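Local coordinates for peptidase S9 prolyl oligopeptidase catalytic domain-containing protein (Pyrococcus horikoshii, PDB 4HXF), which is an acylaminoacyl peptidase of the prolyl oligopeptidase family, a self-compartmentalising hexamer that probably cleaves peptides as a serine protease, at residues A139-M144 against F500-L505; T472-T477 against R523-L528; A484-N489 against L539-L544; N489-W494 against Y547-D552. All blocks are in the same frame, centred on the assembly; numbering follows the deposited sequence.

Interaction 1 of 4, residues A139-M144 against F500-L505; sequences AWFDNM and FSDIGL
The carboxylate of Asp502 accepts the backbone N-H of Asp142, with Asp142 N 2.8 Å from Asp502 OD2. The bond is nearly straight, 170° at the hydrogen, and meets OD2 on its anti side, somewhat out of the carboxylate plane. The other oxygen, OD1, forms a salt bridge with Arg548. A second bond joins the indole of Trp140 to the end of helix 494-500: NE1 lies 2.8 Å from Phe500 O. This one is bent, 137° at the hydrogen, but the donor stays in the carbonyl plane. Asp502 CG sits between its own backbone N and carbonyl carbon (chi1 61°), and this carries OD2 over the centre of the Phe141 ring, 3.6 Å above its plane.

The short strand 140-141 belongs to an excursion between two propeller strands, 117-124 and 151-158. Here it meets the alpha/beta-hydrolase part of the chain, so the contact joins the two domains. The carboxylate of Asp142 turns elsewhere, to the backbone N-H groups of Tyr547 and His578.

Packing continues around these bonds. Trp140 CH2 is 3.6 Å from Phe500 CZ. CZ2 of Trp140 lies over one face of the Phe500 ring, toward its rim, and the two planes are oblique. Ile503 CG2 touches Phe141 CE1 at 3.7 Å. Leu555 and Met556 of a neighbouring subunit pack on Trp140 and Phe500.

Interaction 2 of 4, residues T472-T477 against R523-L528; sequences TNWALT and RKLSPL
Trp474 reaches out from helix 467-478 and turns the outer rim of its six-membered ring to the turn that follows helix 521-524. Its CG is anti to the backbone N (chi1 -173°), which sends the indole across to the 523-528 segment. The outer rim does the touching. CH2 is 3.4 Å from Lys524 O, which lies at the ring edge near its plane. Trp474 CZ3 is 3.6 Å from Leu525 C.

Pro527 comes in at about a right angle to the indole. Its CD is 3.9 Å from Trp474 CE3, while its CB and CG reach the helix itself. There Pro527 CB meets Asn473 CB at 3.6 Å, and CG approaches Trp474 N. The proline thus sits against the helix surface between Asn473 and the root of the tryptophan. One helical turn on, Thr477 points its methyl CG2 to Pro527 O, 3.6 Å away. Its hydroxyl OG1 turns back to bond Trp474 O in the same helix.

Helix 467-478 follows the probable nucleophile elbow of the alpha/beta-hydrolase fold, and the contact packs its flank on the connection leading to strand 538-543. Phe438 and Tyr530 meet the Trp474 ring edge-to-face.

No hydrogen bond crosses between the segments. The polar groups look elsewhere: Trp474 NE1 to Gly434 O, and the Asn473 amide to Ser487 and Ile491. Cohesion between the two segments therefore rests on van der Waals contact.

Interaction 3 of 4, residues A484-N489 against L539-L544; sequences AGISEN and LLIHSL
Asn489 CG lies anti to its carbonyl carbon (chi1 -64°), and this swings the amide across to the neighbouring strand. ND2 gives a hydrogen bond to Ser543 OG at 3.0 Å, with the oxygen close to the amide plane. Ser543 OG stands between its backbone N and carbonyl carbon (chi1 55°) and also hydrogen-bonds Gly576 O.

The two strands, 484-488 and 538-543, are parallel neighbours in the central sheet of the alpha/beta-hydrolase fold. Over 484-488 and 539-543 the axes come within 4.7 Å and run 16° from parallel. Four backbone bonds hold the register: Leu539 N to Gly485 O, Ser487 N to Leu539 O, Ile541 N to Ser487 O, and Asn489 N to Ile541 O, the last at 2.8 Å.

On one face, Ile486 CG2 meets Ile541 CD1 at 3.8 Å. Glu488 runs beside Ile541 on the same face, and its carboxylate forms a salt bridge with Arg592. On the other face, Leu540 CD2 packs 3.5 Å from Ser487 OG, whose hydroxyl also bonds with Asn473 of helix 467-478.

Beyond the paired residues, ND2 of Asn489 also bonds Asp546 of the probable catalytic triad. The same nitrogen sits over the centre of the His542 ring, 4.0 Å above its plane.

Interaction 4 of 4, residues N489-W494 against Y547-D552; sequences NGISYW and YRCPLD. With Y3A (N-[(benzyloxy)carbonyl]glycyl-N-[(2S,3R)-4-chloro-3-hydroxy-1-phenylbutan-2-yl]glycinamide), chain B.
Gly490 O is buried against Cys549 CB at 3.4 Å and has no hydrogen-bonding partner in the model. No hydrogen bond crosses between the two segments. Both are loops of the alpha/beta-hydrolase fold that leave the C-terminal ends of adjacent parallel strands, 484-488 and 538-543, where the active site lies.

Cys549 makes the largest share of the contact. Its SG is anti to the carbonyl carbon (chi1 -62°) and faces the first loop, 3.4 Å from Asn489 O. Ile491 also reaches the sulfur, with CD1 4.0 Å from Cys549 SG. The backbone N of Cys549 bonds Asp546, the acid of the probable Ser-His-Asp triad.

The loops line the pocket of the bound chloromethyl ketone inhibitor. Its phenyl group lies among three side chains. Cys549 SG approaches the ligand ring atom CD1, and Trp494 CZ3 is 3.9 Å from ring atom CE2, which lies at the edge of the indole. Ile491 CD1 reaches CB4, the carbon that carries the phenyl, while CG2 of the same residue covers the centre of one indole face. Ile491 thus bridges the indole and the inhibitor.

Arg548 takes the peptide part. Its chain bends at chi2 and chi3, turning the edge of the guanidinium to the ligand. Arg548 NH2 donates to ligand O3 at 2.8 Å and 164°, with the oxygen in the guanidinium plane.

In the fold
Interaction 4 is where the inhibitor binds, and the other three contacts all touch it. Interaction 3 is its closest neighbour, with centres 10 Å apart; the two share Asn489, and His542 NE2 reaches Cys549 O. Interaction 1, centred 11 Å from interaction 4, brings Asp502 OD1 within 2.8 Å of Arg548 NE, so Asp502, whose other oxygen meets the 139-144 segment, probably helps position an arginine that binds the ligand. Interaction 2 lies further along, with Leu528 N 2.9 Å from Ser492 O and Ser526 OG near Trp494 N. It also meets interaction 3 where Asn473 faces Ser487. Interactions 1 and 2 do not touch, their centres being 22 Å apart. All four contacts reach a neighbouring subunit.

Interaction 1 of 4, residues A139-M144 against F500-L505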
# COMPACT_ATOMS: atom_id res chain seq x y z
N ALA A 139 -34.33 18.90 3.38
CA ALA A 139 -32.97 18.76 2.88
C ALA A 139 -32.21 17.55 3.35
O ALA A 139 -31.15 17.18 2.84
CB ALA A 139 -32.19 20.02 3.28
N TRP A 140 -32.77 16.88 4.36
CA TRP A 140 -32.15 15.69 4.98
C TRP A 140 -33.16 14.79 5.61
O TRP A 140 -34.34 15.16 5.78
CB TRP A 140 -31.06 16.19 5.96
CG TRP A 140 -31.53 17.03 7.16
CD1 TRP A 140 -32.79 17.31 7.56
CD2 TRP A 140 -30.61 17.71 8.04
NE1 TRP A 140 -32.76 18.18 8.68
CE2 TRP A 140 -31.42 18.43 9.03
CE3 TRP A 140 -29.22 17.79 8.12
CZ2 TRP A 140 -30.82 19.18 10.06
CZ3 TRP A 140 -28.64 18.56 9.10
CH2 TRP A 140 -29.43 19.20 10.06
N PHE A 141 -32.77 13.56 5.87
CA PHE A 141 -33.65 12.62 6.53
C PHE A 141 -32.84 11.72 7.42
O PHE A 141 -31.82 11.22 7.04
CB PHE A 141 -34.51 11.83 5.55
CG PHE A 141 -35.82 11.34 6.14
CD1 PHE A 141 -36.93 12.11 6.05
CD2 PHE A 141 -35.95 10.10 6.81
CE1 PHE A 141 -38.11 11.79 6.64
CE2 PHE A 141 -37.15 9.73 7.37
CZ PHE A 141 -38.23 10.52 7.25
N ASP A 142 -33.37 11.48 8.60
CA ASP A 142 -32.68 10.61 9.56
C ASP A 142 -32.36 9.25 8.97
O ASP A 142 -33.23 8.62 8.39
CB ASP A 142 -33.56 10.44 10.84
CG ASP A 142 -32.79 9.75 11.96
OD1 ASP A 142 -31.85 10.39 12.43
OD2 ASP A 142 -33.06 8.53 12.14
N ASN A 143 -31.13 8.82 9.18
CA ASN A 143 -30.68 7.48 8.74
C ASN A 143 -30.57 7.37 7.21
O ASN A 143 -30.33 6.28 6.69
CB ASN A 143 -31.54 6.35 9.23
CG ASN A 143 -30.70 5.03 9.43
OD1 ASN A 143 -29.51 5.08 9.72
ND2 ASN A 143 -31.34 3.93 9.20
N MET A 144 -30.63 8.49 6.52
CA MET A 144 -30.49 8.58 5.07
C MET A 144 -29.46 9.59 4.67
O MET A 144 -28.88 9.40 3.62
CB MET A 144 -31.80 8.94 4.41
CG MET A 144 -32.83 7.91 4.59
SD MET A 144 -34.39 8.22 3.86
CE MET A 144 -35.13 6.63 4.33
N PHE A 500 -36.14 22.89 11.38
CA PHE A 500 -34.86 22.22 11.13
C PHE A 500 -34.90 20.75 10.93
O PHE A 500 -34.04 20.21 10.21
CB PHE A 500 -33.95 22.63 12.29
CG PHE A 500 -32.43 22.48 12.05
CD1 PHE A 500 -31.83 22.78 10.85
CD2 PHE A 500 -31.60 22.23 13.16
CE1 PHE A 500 -30.45 22.71 10.73
CE2 PHE A 500 -30.21 22.19 13.04
CZ PHE A 500 -29.63 22.36 11.80
N SER A 501 -35.81 20.03 11.58
CA SER A 501 -35.81 18.58 11.51
C SER A 501 -36.34 18.03 10.21
O SER A 501 -36.97 18.70 9.43
CB SER A 501 -36.55 17.95 12.63
OG SER A 501 -37.95 18.11 12.46
N ASP A 502 -36.03 16.78 9.98
CA ASP A 502 -36.47 16.15 8.75
C ASP A 502 -37.98 16.15 8.53
O ASP A 502 -38.43 16.31 7.38
CB ASP A 502 -35.86 14.77 8.63
CG ASP A 502 -36.23 13.79 9.75
OD1 ASP A 502 -36.90 14.10 10.69
OD2 ASP A 502 -35.75 12.67 9.60
N ILE A 503 -38.73 15.84 9.59
CA ILE A 503 -40.18 15.72 9.48
C ILE A 503 -40.94 16.90 10.04
O ILE A 503 -42.18 16.93 10.04
CB ILE A 503 -40.63 14.42 10.16
CG1 ILE A 503 -40.48 14.44 11.66
CG2 ILE A 503 -40.01 13.18 9.45
CD1 ILE A 503 -41.11 13.25 12.44
N GLY A 504 -40.24 17.92 10.52
CA GLY A 504 -40.91 18.94 11.23
C GLY A 504 -41.92 19.75 10.53
O GLY A 504 -42.87 20.17 11.15
N LEU A 505 -41.75 19.97 9.22
CA LEU A 505 -42.63 20.90 8.52
C LEU A 505 -44.10 20.42 8.60
O LEU A 505 -45.00 21.29 8.65
CB LEU A 505 -42.22 21.13 7.06
CG LEU A 505 -40.99 21.96 6.76
CD1 LEU A 505 -40.78 21.99 5.23
CD2 LEU A 505 -41.15 23.34 7.45

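Interaction 2 of 4, residues T472-T477 against R523-L528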
# COMPACT_ATOMS: atom_id res chain seq x y z
N THR A 472 -38.00 14.16 29.68
CA THR A 472 -36.98 14.27 30.70
C THR A 472 -36.62 15.75 30.91
O THR A 472 -36.56 16.25 32.03
CB THR A 472 -35.69 13.47 30.32
OG1 THR A 472 -36.02 12.07 30.29
CG2 THR A 472 -34.56 13.65 31.33
N ASN A 473 -36.34 16.43 29.80
CA ASN A 473 -36.10 17.90 29.85
C ASN A 473 -37.21 18.64 30.59
O ASN A 473 -37.07 19.48 31.50
CB ASN A 473 -35.95 18.52 28.45
CG ASN A 473 -34.79 18.01 27.65
OD1 ASN A 473 -33.82 17.43 28.18
ND2 ASN A 473 -34.85 18.28 26.30
N TRP A 474 -38.44 18.31 30.16
CA TRP A 474 -39.64 18.95 30.67
C TRP A 474 -39.84 18.69 32.11
O TRP A 474 -40.03 19.59 32.93
CB TRP A 474 -40.81 18.43 29.87
CG TRP A 474 -42.13 19.14 30.17
CD1 TRP A 474 -43.21 18.54 30.70
CD2 TRP A 474 -42.56 20.50 29.78
NE1 TRP A 474 -44.25 19.41 30.82
CE2 TRP A 474 -43.92 20.64 30.26
CE3 TRP A 474 -41.95 21.61 29.20
CZ2 TRP A 474 -44.65 21.75 30.02
CZ3 TRP A 474 -42.67 22.76 29.02
CH2 TRP A 474 -43.99 22.87 29.42
N ALA A 475 -39.68 17.44 32.51
CA ALA A 475 -39.85 17.02 33.89
C ALA A 475 -38.90 17.78 34.84
O ALA A 475 -39.29 18.23 35.94
CB ALA A 475 -39.55 15.52 34.01
N LEU A 476 -37.67 18.00 34.36
CA LEU A 476 -36.70 18.67 35.25
C LEU A 476 -37.01 20.15 35.34
O LEU A 476 -36.64 20.83 36.31
CB LEU A 476 -35.27 18.49 34.75
CG LEU A 476 -34.54 17.28 35.33
CD1 LEU A 476 -35.27 15.98 35.47
CD2 LEU A 476 -33.08 17.22 34.77
N THR A 477 -37.75 20.67 34.37
CA THR A 477 -38.17 22.06 34.42
C THR A 477 -39.51 22.28 35.12
O THR A 477 -39.84 23.38 35.54
CB THR A 477 -38.33 22.75 33.04
OG1 THR A 477 -39.42 22.21 32.32
CG2 THR A 477 -37.04 22.77 32.19
N ARG A 523 -43.50 28.00 22.28
CA ARG A 523 -42.69 28.41 23.43
C ARG A 523 -43.25 27.83 24.72
O ARG A 523 -42.48 27.32 25.55
CB ARG A 523 -42.73 29.95 23.54
CG ARG A 523 -41.80 30.65 22.51
CD ARG A 523 -42.16 32.16 22.50
NE ARG A 523 -41.94 32.69 23.86
CZ ARG A 523 -40.83 33.34 24.25
NH1 ARG A 523 -39.84 33.68 23.36
NH2 ARG A 523 -40.73 33.71 25.54
N LYS A 524 -44.57 27.86 24.90
CA LYS A 524 -45.18 27.42 26.12
C LYS A 524 -44.88 25.95 26.48
O LYS A 524 -44.78 25.63 27.68
CB LYS A 524 -46.74 27.59 26.12
CG LYS A 524 -47.46 27.00 27.31
CD LYS A 524 -49.03 27.06 27.25
CE LYS A 524 -49.67 26.08 28.28
NZ LYS A 524 -51.16 25.87 28.11
N LEU A 525 -44.82 25.09 25.49
CA LEU A 525 -44.56 23.71 25.75
C LEU A 525 -43.10 23.25 25.50
O LEU A 525 -42.82 22.06 25.37
CB LEU A 525 -45.50 22.84 24.94
CG LEU A 525 -46.95 23.25 25.18
CD1 LEU A 525 -47.83 22.43 24.15
CD2 LEU A 525 -47.37 23.09 26.66
N SER A 526 -42.16 24.23 25.47
CA SER A 526 -40.78 23.93 25.20
C SER A 526 -39.93 24.07 26.46
O SER A 526 -39.89 25.16 27.05
CB SER A 526 -40.23 24.92 24.13
OG SER A 526 -40.75 24.58 22.80
N PRO A 527 -39.20 23.02 26.83
CA PRO A 527 -38.31 23.08 28.04
C PRO A 527 -37.30 24.25 28.06
O PRO A 527 -37.05 24.75 29.15
CB PRO A 527 -37.58 21.73 28.02
CG PRO A 527 -38.56 20.83 27.30
CD PRO A 527 -39.30 21.66 26.32
N LEU A 528 -36.81 24.64 26.89
CA LEU A 528 -35.81 25.69 26.81
C LEU A 528 -36.20 26.92 27.60
O LEU A 528 -35.37 27.51 28.31
CB LEU A 528 -35.48 26.06 25.34
CG LEU A 528 -34.27 26.97 25.17
CD1 LEU A 528 -33.04 26.17 25.46
CD2 LEU A 528 -34.22 27.47 23.68

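Interaction 3 of 4, residues A484-N489 against L539-L544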
# COMPACT_ATOMS: atom_id res chain seq x y z
N ALA A 484 -31.97 13.48 39.21
CA ALA A 484 -31.07 13.35 38.05
C ALA A 484 -31.87 13.05 36.84
O ALA A 484 -32.88 12.38 36.90
CB ALA A 484 -30.06 12.21 38.29
N GLY A 485 -31.35 13.44 35.69
CA GLY A 485 -31.90 13.15 34.41
C GLY A 485 -30.89 12.78 33.37
O GLY A 485 -29.71 13.28 33.42
N ILE A 486 -31.27 11.90 32.44
CA ILE A 486 -30.49 11.62 31.22
C ILE A 486 -31.41 11.82 30.07
O ILE A 486 -32.35 11.03 29.86
CB ILE A 486 -29.80 10.23 31.20
CG1 ILE A 486 -28.90 10.04 32.45
CG2 ILE A 486 -29.04 10.09 29.86
CD1 ILE A 486 -28.09 8.73 32.39
N SER A 487 -31.18 12.89 29.30
CA SER A 487 -32.05 13.21 28.14
C SER A 487 -31.27 12.97 26.87
O SER A 487 -30.19 13.52 26.68
CB SER A 487 -32.40 14.69 28.23
OG SER A 487 -32.93 15.22 27.01
N GLU A 488 -31.82 12.19 25.96
CA GLU A 488 -31.07 11.77 24.74
C GLU A 488 -31.85 12.12 23.50
O GLU A 488 -33.05 11.89 23.39
CB GLU A 488 -30.81 10.29 24.74
CG GLU A 488 -30.41 9.71 26.06
CD GLU A 488 -29.87 8.32 25.92
OE1 GLU A 488 -29.17 8.09 24.89
OE2 GLU A 488 -30.21 7.45 26.80
N ASN A 489 -31.16 12.77 22.56
CA ASN A 489 -31.68 12.98 21.23
C ASN A 489 -33.12 13.54 21.30
O ASN A 489 -34.03 13.09 20.59
CB ASN A 489 -31.61 11.71 20.38
CG ASN A 489 -30.20 11.26 20.14
OD1 ASN A 489 -29.55 10.68 21.07
ND2 ASN A 489 -29.69 11.53 18.92
N LEU A 539 -27.54 14.99 32.23
CA LEU A 539 -26.66 14.54 31.13
C LEU A 539 -27.48 14.56 29.90
O LEU A 539 -28.56 13.90 29.80
CB LEU A 539 -26.13 13.12 31.36
CG LEU A 539 -25.30 12.57 30.21
CD1 LEU A 539 -24.02 13.37 29.86
CD2 LEU A 539 -25.01 11.08 30.57
N LEU A 540 -27.00 15.33 28.94
CA LEU A 540 -27.56 15.37 27.58
C LEU A 540 -26.70 14.51 26.67
O LEU A 540 -25.44 14.56 26.70
CB LEU A 540 -27.63 16.83 27.04
CG LEU A 540 -28.72 17.65 27.69
CD1 LEU A 540 -28.34 19.18 27.62
CD2 LEU A 540 -30.12 17.32 27.04
N ILE A 541 -27.36 13.61 25.89
CA ILE A 541 -26.67 12.78 24.92
C ILE A 541 -27.25 13.12 23.59
O ILE A 541 -28.50 13.15 23.44
CB ILE A 541 -26.89 11.27 25.23
CG1 ILE A 541 -26.23 10.90 26.54
CG2 ILE A 541 -26.28 10.43 24.08
CD1 ILE A 541 -26.43 9.50 27.11
N HIS A 542 -26.39 13.29 22.59
CA HIS A 542 -26.84 13.55 21.23
C HIS A 542 -25.88 12.92 20.26
O HIS A 542 -24.85 12.39 20.64
CB HIS A 542 -26.94 15.03 20.94
CG HIS A 542 -28.12 15.36 20.04
ND1 HIS A 542 -29.38 15.69 20.55
CD2 HIS A 542 -28.26 15.32 18.63
CE1 HIS A 542 -30.21 15.89 19.51
NE2 HIS A 542 -29.58 15.60 18.37
N SER A 543 -26.32 12.74 18.99
CA SER A 543 -25.46 12.22 17.98
C SER A 543 -25.53 13.06 16.76
O SER A 543 -26.57 13.67 16.45
CB SER A 543 -25.92 10.81 17.63
OG SER A 543 -27.27 10.75 17.27
N LEU A 544 -24.44 13.13 16.04
CA LEU A 544 -24.29 14.16 14.94
C LEU A 544 -25.04 13.87 13.67
O LEU A 544 -25.15 14.74 12.81
CB LEU A 544 -22.86 14.45 14.58
CG LEU A 544 -22.11 15.28 15.65
CD1 LEU A 544 -20.62 15.54 15.21
CD2 LEU A 544 -22.81 16.61 15.93

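Interaction 4 of 4, residues N489-W494 against Y547-D552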
# COMPACT_ATOMS: atom_id res chain seq x y z
N ASN A 489 -31.16 12.77 22.56
CA ASN A 489 -31.68 12.98 21.23
C ASN A 489 -33.12 13.54 21.30
O ASN A 489 -34.03 13.09 20.59
CB ASN A 489 -31.61 11.71 20.38
CG ASN A 489 -30.20 11.26 20.14
OD1 ASN A 489 -29.55 10.68 21.07
ND2 ASN A 489 -29.69 11.53 18.92
N GLY A 490 -33.28 14.53 22.18
CA GLY A 490 -34.57 15.05 22.62
C GLY A 490 -35.09 16.28 21.90
O GLY A 490 -34.64 16.60 20.87
N ILE A 491 -36.07 16.90 22.46
CA ILE A 491 -36.53 18.22 22.11
C ILE A 491 -36.52 19.13 23.31
O ILE A 491 -37.02 18.79 24.36
CB ILE A 491 -37.98 18.16 21.52
CG1 ILE A 491 -38.07 17.24 20.32
CG2 ILE A 491 -38.45 19.60 21.16
CD1 ILE A 491 -38.69 15.85 20.69
N SER A 492 -35.89 20.28 23.12
CA SER A 492 -35.94 21.44 24.01
C SER A 492 -36.75 22.63 23.44
O SER A 492 -37.22 23.41 24.27
CB SER A 492 -34.58 21.96 24.53
OG SER A 492 -33.76 22.45 23.50
N TYR A 493 -36.83 22.75 22.12
CA TYR A 493 -37.56 23.82 21.51
C TYR A 493 -38.32 23.43 20.30
O TYR A 493 -37.72 23.10 19.24
CB TYR A 493 -36.60 25.01 21.20
CG TYR A 493 -37.19 26.31 20.71
CD1 TYR A 493 -38.58 26.61 20.90
CD2 TYR A 493 -36.44 27.31 20.16
CE1 TYR A 493 -39.14 27.80 20.49
CE2 TYR A 493 -36.98 28.49 19.76
CZ TYR A 493 -38.35 28.76 19.89
OH TYR A 493 -38.87 29.94 19.55
N TRP A 494 -39.67 23.43 20.39
CA TRP A 494 -40.44 22.98 19.25
C TRP A 494 -40.27 23.80 17.98
O TRP A 494 -40.43 23.25 16.86
CB TRP A 494 -41.93 22.85 19.60
CG TRP A 494 -42.15 21.78 20.62
CD1 TRP A 494 -42.55 21.93 21.94
CD2 TRP A 494 -42.06 20.36 20.38
NE1 TRP A 494 -42.68 20.67 22.52
CE2 TRP A 494 -42.33 19.72 21.63
CE3 TRP A 494 -41.70 19.60 19.30
CZ2 TRP A 494 -42.36 18.33 21.78
CZ3 TRP A 494 -41.74 18.22 19.44
CH2 TRP A 494 -42.02 17.61 20.67
N TYR A 547 -31.07 13.54 12.36
CA TYR A 547 -31.83 14.61 11.67
C TYR A 547 -33.29 14.67 12.08
O TYR A 547 -34.04 15.58 11.64
CB TYR A 547 -31.67 14.52 10.17
CG TYR A 547 -30.17 14.44 9.78
CD1 TYR A 547 -29.73 13.49 8.88
CD2 TYR A 547 -29.25 15.27 10.36
CE1 TYR A 547 -28.39 13.40 8.58
CE2 TYR A 547 -27.87 15.16 10.05
CZ TYR A 547 -27.48 14.21 9.14
OH TYR A 547 -26.12 14.04 8.82
N ARG A 548 -33.73 13.70 12.86
CA ARG A 548 -35.06 13.68 13.43
C ARG A 548 -35.23 14.67 14.57
O ARG A 548 -36.20 15.39 14.60
CB ARG A 548 -35.38 12.28 13.94
CG ARG A 548 -36.76 12.05 14.55
CD ARG A 548 -37.98 12.44 13.64
NE ARG A 548 -37.74 12.01 12.29
CZ ARG A 548 -37.84 10.76 11.87
NH1 ARG A 548 -37.41 10.42 10.64
NH2 ARG A 548 -38.43 9.85 12.67
N CYS A 549 -34.19 14.71 15.42
CA CYS A 549 -34.03 15.70 16.47
C CYS A 549 -32.59 16.21 16.30
O CYS A 549 -31.63 15.64 16.87
CB CYS A 549 -34.23 15.16 17.86
SG CYS A 549 -35.93 14.51 18.13
N PRO A 550 -32.47 17.29 15.56
CA PRO A 550 -31.12 17.77 15.34
C PRO A 550 -30.43 18.29 16.59
O PRO A 550 -31.00 18.46 17.64
CB PRO A 550 -31.29 18.89 14.29
CG PRO A 550 -32.60 18.58 13.59
CD PRO A 550 -33.46 17.99 14.67
N LEU A 551 -29.11 18.43 16.41
CA LEU A 551 -28.16 18.80 17.53
C LEU A 551 -28.59 19.96 18.39
O LEU A 551 -28.35 19.95 19.59
CB LEU A 551 -26.79 18.99 16.95
CG LEU A 551 -25.70 19.29 18.06
CD1 LEU A 551 -25.50 18.15 19.08
CD2 LEU A 551 -24.36 19.68 17.31
N ASP A 552 -29.17 21.00 17.78
CA ASP A 552 -29.61 22.19 18.47
C ASP A 552 -30.49 21.83 19.67
O ASP A 552 -30.45 22.46 20.72
CB ASP A 552 -30.30 23.22 17.56
CG ASP A 552 -31.60 22.71 17.01
OD1 ASP A 552 -32.58 23.46 17.16
OD2 ASP A 552 -31.62 21.58 16.43
N3 Y3A B . -41.74 8.77 14.57
CA3 Y3A B . -41.92 9.96 15.42
C3 Y3A B . -40.50 10.40 15.80
O3 Y3A B . -39.47 10.13 15.23
C4 Y3A B . -38.54 10.31 18.57
O4 Y3A B . -39.49 10.01 19.52
CA4 Y3A B . -39.08 11.43 17.70
N4 Y3A B . -40.42 10.96 17.24
CB4 Y3A B . -39.48 12.74 18.44
CG4 Y3A B . -40.03 13.80 17.54
CD1 Y3A B . -39.32 14.43 16.51
CD2 Y3A B . -41.32 14.26 17.76
CE1 Y3A B . -39.85 15.43 15.72
CE2 Y3A B . -41.88 15.25 16.97
CZ4 Y3A B . -41.17 15.80 15.95
C15 Y3A B . -37.72 9.19 17.82